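Local coordinates for RNA-directed RNA polymerase (Infectious pancreatic necrosis virus, PDB 3ZED), which probably catalyses RNA-templated RNA synthesis from ribonucleoside triphosphates during replication of the viral genome, existing both free and covalently linked to genomic RNA, at residues Tyr192-Leu205 / Phe477-Glu490. Numbering follows the deposited sequence.
With K (potassium ion), chain L.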
loop_
_atom_site.group_PDB
_atom_site.type_symbol
_atom_site.label_atom_id
_atom_site.label_comp_id
_atom_site.label_asym_id
_atom_site.label_seq_id
_atom_site.Cartn_x
_atom_site.Cartn_y
_atom_site.Cartn_z
ATOM N N TYR B 192 -11.799 18.510 -12.066
ATOM C CA TYR B 192 -12.180 17.215 -12.633
ATOM C C TYR B 192 -13.471 16.672 -12.057
ATOM O O TYR B 192 -13.668 16.702 -10.840
ATOM C CB TYR B 192 -11.085 16.153 -12.411
ATOM C CG TYR B 192 -9.758 16.447 -13.074
ATOM C CD1 TYR B 192 -9.491 16.008 -14.371
ATOM C CD2 TYR B 192 -8.750 17.115 -12.390
ATOM C CE1 TYR B 192 -8.274 16.273 -14.987
ATOM C CE2 TYR B 192 -7.527 17.393 -12.999
ATOM C CZ TYR B 192 -7.292 16.959 -14.293
ATOM O OH TYR B 192 -6.090 17.224 -14.892
ATOM N N THR B 193 -14.330 16.117 -12.928
ATOM C CA THR B 193 -15.527 15.399 -12.498
ATOM C C THR B 193 -15.068 13.947 -12.193
ATOM O O THR B 193 -13.939 13.596 -12.537
ATOM C CB THR B 193 -16.635 15.442 -13.565
ATOM O OG1 THR B 193 -16.186 14.736 -14.723
ATOM C CG2 THR B 193 -17.096 16.868 -13.932
ATOM N N ASN B 194 -15.942 13.102 -11.610
ATOM C CA ASN B 194 -15.623 11.701 -11.339
ATOM C C ASN B 194 -15.350 10.957 -12.643
ATOM O O ASN B 194 -14.396 10.186 -12.714
ATOM C CB ASN B 194 -16.750 11.023 -10.578
ATOM C CG ASN B 194 -16.805 11.362 -9.111
ATOM O OD1 ASN B 194 -15.787 11.552 -8.451
ATOM N ND2 ASN B 194 -18.005 11.414 -8.562
ATOM N N GLU B 195 -16.145 11.241 -13.687
ATOM C CA GLU B 195 -16.019 10.601 -15.001
ATOM C C GLU B 195 -14.724 11.005 -15.710
ATOM O O GLU B 195 -14.084 10.143 -16.306
ATOM C CB GLU B 195 -17.259 10.880 -15.881
ATOM C CG GLU B 195 -17.288 10.120 -17.202
ATOM C CD GLU B 195 -17.201 8.603 -17.176
ATOM O OE1 GLU B 195 -17.480 7.985 -16.120
ATOM O OE2 GLU B 195 -16.879 8.027 -18.240
ATOM N N GLN B 196 -14.315 12.278 -15.615
ATOM C CA GLN B 196 -13.053 12.738 -16.215
ATOM C C GLN B 196 -11.857 12.032 -15.564
ATOM O O GLN B 196 -10.945 11.603 -16.277
ATOM C CB GLN B 196 -12.915 14.254 -16.119
ATOM C CG GLN B 196 -13.778 14.983 -17.138
ATOM C CD GLN B 196 -13.794 16.478 -16.948
ATOM O OE1 GLN B 196 -13.600 17.003 -15.839
ATOM N NE2 GLN B 196 -14.070 17.191 -18.032
ATOM N N LEU B 197 -11.892 11.857 -14.228
ATOM C CA LEU B 197 -10.849 11.123 -13.507
ATOM C C LEU B 197 -10.823 9.649 -13.908
ATOM O O LEU B 197 -9.739 9.099 -14.107
ATOM C CB LEU B 197 -11.020 11.235 -11.998
ATOM C CG LEU B 197 -10.540 12.523 -11.359
ATOM C CD1 LEU B 197 -10.699 12.429 -9.888
ATOM C CD2 LEU B 197 -9.069 12.801 -11.677
ATOM N N ALA B 198 -12.014 9.032 -14.073
ATOM C CA ALA B 198 -12.180 7.642 -14.501
ATOM C C ALA B 198 -11.540 7.408 -15.876
ATOM O O ALA B 198 -10.897 6.378 -16.076
ATOM C CB ALA B 198 -13.658 7.278 -14.537
ATOM N N LYS B 199 -11.675 8.380 -16.795
ATOM C CA LYS B 199 -11.085 8.324 -18.137
ATOM C C LYS B 199 -9.545 8.360 -18.050
ATOM O O LYS B 199 -8.879 7.711 -18.854
ATOM C CB LYS B 199 -11.611 9.468 -19.029
ATOM C CG LYS B 199 -13.105 9.383 -19.382
ATOM C CD LYS B 199 -13.540 8.083 -20.090
ATOM C CE LYS B 199 -13.027 7.976 -21.506
ATOM N NZ LYS B 199 -13.443 6.709 -22.147
ATOM N N LEU B 200 -8.985 9.092 -17.063
ATOM C CA LEU B 200 -7.537 9.149 -16.861
ATOM C C LEU B 200 -7.071 7.820 -16.275
ATOM O O LEU B 200 -6.107 7.238 -16.766
ATOM C CB LEU B 200 -7.127 10.314 -15.945
ATOM C CG LEU B 200 -7.350 11.744 -16.444
ATOM C CD1 LEU B 200 -7.222 12.729 -15.300
ATOM C CD2 LEU B 200 -6.375 12.119 -17.567
ATOM N N LEU B 201 -7.808 7.305 -15.265
ATOM C CA LEU B 201 -7.506 6.038 -14.598
ATOM C C LEU B 201 -7.640 4.864 -15.544
ATOM O O LEU B 201 -6.974 3.868 -15.337
ATOM C CB LEU B 201 -8.375 5.830 -13.348
ATOM C CG LEU B 201 -8.085 6.766 -12.177
ATOM C CD1 LEU B 201 -9.243 6.805 -11.210
ATOM C CD2 LEU B 201 -6.744 6.404 -11.483
ATOM N N GLU B 202 -8.451 4.978 -16.608
ATOM C CA GLU B 202 -8.551 3.889 -17.596
ATOM C C GLU B 202 -7.183 3.663 -18.252
ATOM O O GLU B 202 -6.851 2.539 -18.625
ATOM C CB GLU B 202 -9.596 4.215 -18.655
ATOM C CG GLU B 202 -11.030 3.961 -18.215
ATOM C CD GLU B 202 -12.090 4.318 -19.245
ATOM O OE1 GLU B 202 -11.735 4.871 -20.311
ATOM O OE2 GLU B 202 -13.279 4.016 -18.997
ATOM N N GLN B 203 -6.374 4.736 -18.328
ATOM C CA GLN B 203 -5.034 4.747 -18.897
ATOM C C GLN B 203 -3.932 4.483 -17.846
ATOM O O GLN B 203 -3.047 3.660 -18.112
ATOM C CB GLN B 203 -4.747 6.088 -19.614
ATOM C CG GLN B 203 -5.759 6.491 -20.701
ATOM C CD GLN B 203 -6.039 5.381 -21.694
ATOM O OE1 GLN B 203 -5.124 4.675 -22.159
ATOM N NE2 GLN B 203 -7.319 5.195 -22.026
ATOM N N THR B 204 -3.947 5.210 -16.691
ATOM C CA THR B 204 -2.901 5.130 -15.647
ATOM C C THR B 204 -3.109 3.949 -14.702
ATOM O O THR B 204 -2.144 3.494 -14.084
ATOM C CB THR B 204 -2.836 6.433 -14.861
ATOM O OG1 THR B 204 -4.034 6.542 -14.082
ATOM C CG2 THR B 204 -2.687 7.657 -15.771
ATOM N N LEU B 205 -4.347 3.468 -14.566
ATOM C CA LEU B 205 -4.644 2.292 -13.740
ATOM C C LEU B 205 -5.669 1.403 -14.457
ATOM O O LEU B 205 -6.822 1.325 -14.023
ATOM C CB LEU B 205 -5.101 2.657 -12.312
ATOM C CG LEU B 205 -5.122 1.502 -11.300
ATOM C CD1 LEU B 205 -3.754 1.246 -10.699
ATOM C CD2 LEU B 205 -6.085 1.784 -10.211
ATOM N N PHE B 477 -2.579 2.397 -1.620
ATOM C CA PHE B 477 -1.985 2.376 -2.973
ATOM C C PHE B 477 -2.892 3.082 -3.993
ATOM O O PHE B 477 -2.409 3.923 -4.763
ATOM C CB PHE B 477 -1.712 0.917 -3.449
ATOM C CG PHE B 477 -1.278 0.836 -4.906
ATOM C CD1 PHE B 477 -2.223 0.809 -5.934
ATOM C CD2 PHE B 477 0.070 0.802 -5.248
ATOM C CE1 PHE B 477 -1.824 0.821 -7.276
ATOM C CE2 PHE B 477 0.471 0.804 -6.594
ATOM C CZ PHE B 477 -0.476 0.825 -7.593
ATOM N N LEU B 478 -4.192 2.683 -4.028
ATOM C CA LEU B 478 -5.173 3.185 -4.996
ATOM C C LEU B 478 -5.369 4.695 -4.906
ATOM O O LEU B 478 -5.331 5.373 -5.929
ATOM C CB LEU B 478 -6.538 2.459 -4.843
ATOM C CG LEU B 478 -6.554 0.974 -5.210
ATOM C CD1 LEU B 478 -7.854 0.319 -4.809
ATOM C CD2 LEU B 478 -6.286 0.768 -6.684
ATOM N N ASN B 479 -5.544 5.220 -3.693
ATOM C CA ASN B 479 -5.730 6.658 -3.477
ATOM C C ASN B 479 -4.458 7.442 -3.829
ATOM O O ASN B 479 -4.558 8.491 -4.436
ATOM C CB ASN B 479 -6.160 6.942 -2.036
ATOM C CG ASN B 479 -7.502 6.377 -1.665
ATOM O OD1 ASN B 479 -8.353 6.137 -2.517
ATOM N ND2 ASN B 479 -7.732 6.188 -0.373
ATOM N N ASN B 480 -3.277 6.924 -3.480
ATOM C CA ASN B 480 -2.007 7.572 -3.826
ATOM C C ASN B 480 -1.794 7.559 -5.341
ATOM O O ASN B 480 -1.366 8.564 -5.908
ATOM C CB ASN B 480 -0.839 6.880 -3.115
ATOM C CG ASN B 480 -0.649 7.297 -1.671
ATOM O OD1 ASN B 480 -1.247 8.246 -1.182
ATOM N ND2 ASN B 480 0.182 6.582 -0.950
ATOM N N HIS B 481 -2.143 6.426 -6.011
ATOM C CA HIS B 481 -2.016 6.286 -7.468
ATOM C C HIS B 481 -2.918 7.299 -8.199
ATOM O O HIS B 481 -2.507 7.857 -9.219
ATOM C CB HIS B 481 -2.336 4.842 -7.889
ATOM C CG HIS B 481 -1.834 4.473 -9.259
ATOM N ND1 HIS B 481 -0.609 3.835 -9.436
ATOM C CD2 HIS B 481 -2.427 4.623 -10.468
ATOM C CE1 HIS B 481 -0.510 3.604 -10.737
ATOM N NE2 HIS B 481 -1.567 4.086 -11.403
ATOM N N LEU B 482 -4.125 7.560 -7.659
ATOM C CA LEU B 482 -5.043 8.547 -8.230
ATOM C C LEU B 482 -4.445 9.980 -8.109
ATOM O O LEU B 482 -4.503 10.763 -9.068
ATOM C CB LEU B 482 -6.426 8.445 -7.567
ATOM C CG LEU B 482 -7.463 9.576 -7.812
ATOM C CD1 LEU B 482 -7.607 9.910 -9.291
ATOM C CD2 LEU B 482 -8.807 9.115 -7.376
ATOM N N MET B 483 -3.864 10.306 -6.955
ATOM C CA MET B 483 -3.231 11.617 -6.741
ATOM C C MET B 483 -2.071 11.834 -7.715
ATOM O O MET B 483 -1.994 12.904 -8.321
ATOM C CB MET B 483 -2.800 11.799 -5.293
ATOM C CG MET B 483 -3.988 11.941 -4.362
ATOM S SD MET B 483 -3.538 12.434 -2.688
ATOM C CE MET B 483 -2.752 10.941 -2.095
ATOM N N SER B 484 -1.238 10.797 -7.946
ATOM C CA SER B 484 -0.137 10.889 -8.918
ATOM C C SER B 484 -0.674 11.050 -10.337
ATOM O O SER B 484 -0.087 11.795 -11.116
ATOM C CB SER B 484 0.765 9.664 -8.838
ATOM O OG SER B 484 1.446 9.649 -7.599
ATOM N N THR B 485 -1.812 10.398 -10.647
ATOM C CA THR B 485 -2.514 10.494 -11.942
ATOM C C THR B 485 -2.915 11.962 -12.224
ATOM O O THR B 485 -2.761 12.437 -13.353
ATOM C CB THR B 485 -3.723 9.534 -11.948
ATOM O OG1 THR B 485 -3.213 8.203 -11.990
ATOM C CG2 THR B 485 -4.677 9.771 -13.121
ATOM N N ILE B 486 -3.413 12.665 -11.182
ATOM C CA ILE B 486 -3.824 14.065 -11.253
ATOM C C ILE B 486 -2.594 14.946 -11.554
ATOM O O ILE B 486 -2.661 15.801 -12.445
ATOM C CB ILE B 486 -4.569 14.503 -9.953
ATOM C CG1 ILE B 486 -5.933 13.785 -9.841
ATOM C CG2 ILE B 486 -4.699 16.054 -9.873
ATOM C CD1 ILE B 486 -6.700 13.947 -8.497
ATOM N N VAL B 487 -1.474 14.716 -10.830
ATOM C CA VAL B 487 -0.232 15.464 -11.022
ATOM C C VAL B 487 0.276 15.247 -12.479
ATOM O O VAL B 487 0.602 16.221 -13.160
ATOM C CB VAL B 487 0.840 15.104 -9.938
ATOM C CG1 VAL B 487 2.205 15.716 -10.262
ATOM C CG2 VAL B 487 0.385 15.527 -8.542
ATOM N N VAL B 488 0.265 13.990 -12.961
ATOM C CA VAL B 488 0.725 13.623 -14.317
ATOM C C VAL B 488 -0.208 14.238 -15.378
ATOM O O VAL B 488 0.301 14.833 -16.325
ATOM C CB VAL B 488 0.903 12.086 -14.494
ATOM C CG1 VAL B 488 1.135 11.703 -15.955
ATOM C CG2 VAL B 488 2.046 11.578 -13.625
ATOM N N ALA B 489 -1.544 14.147 -15.199
ATOM C CA ALA B 489 -2.516 14.751 -16.125
ATOM C C ALA B 489 -2.286 16.272 -16.262
ATOM O O ALA B 489 -2.384 16.811 -17.364
ATOM C CB ALA B 489 -3.931 14.481 -15.650
ATOM N N GLU B 490 -1.958 16.948 -15.143
ATOM C CA GLU B 490 -1.697 18.388 -15.119
ATOM C C GLU B 490 -0.350 18.706 -15.780
ATOM O O GLU B 490 -0.240 19.734 -16.425
ATOM C CB GLU B 490 -1.773 18.953 -13.688
ATOM C CG GLU B 490 -3.200 19.087 -13.177
ATOM C CD GLU B 490 -4.085 20.044 -13.948
ATOM O OE1 GLU B 490 -3.604 21.125 -14.365
ATOM O OE2 GLU B 490 -5.273 19.703 -14.140
HETATM K K K L . -5.231 3.017 -24.346
HETATM O O HOH W 1 -3.178 1.197 -24.556
#
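Thr485 OG1, buried where the two helices cross, is gripped from both sides of the contact: it lies 2.8 Å from Thr204 OG1, the two hydroxyls meeting tip to tip, and donates to His481 O one turn back at 2.9 Å. Because Thr485 N bonds the same carbonyl from its opposite face, His481 O has two donors. One turn earlier, His481 NE2 gives its proton to Thr204 O over 2.8 Å, nearly straight at 162°; the acceptor lies close to the imidazole plane, whereas the nitrogen stands above the carbonyl plane. With CG anti to the backbone N (chi1 -167°), Leu205 carries CD1 over one face of that imidazole, 3.8 Å from the ring centroid, a CH-pi contact, and packs CD2 against Leu478 CD2. At the far end Tyr192 OH donates to Glu490 OE2 at 2.7 Å on the anti side of the carboxylate but clearly out of its plane, which is close to perpendicular to the phenol ring; Glu490 OE1 forms a salt bridge with Lys510. Between these polar ends, Leu197 CD2 rests 3.8 Å from Ile486 CG1, Leu200 CD1 meets Ala489 CB at 3.7 Å, and Leu201 crosses Leu482 at about a right angle. Segment axes 10.3 Å apart and inclined at 96° define a near-perpendicular helix-helix crossing, joining 194-204 to 476-493 within the palm-family region of this birnavirus polymerase.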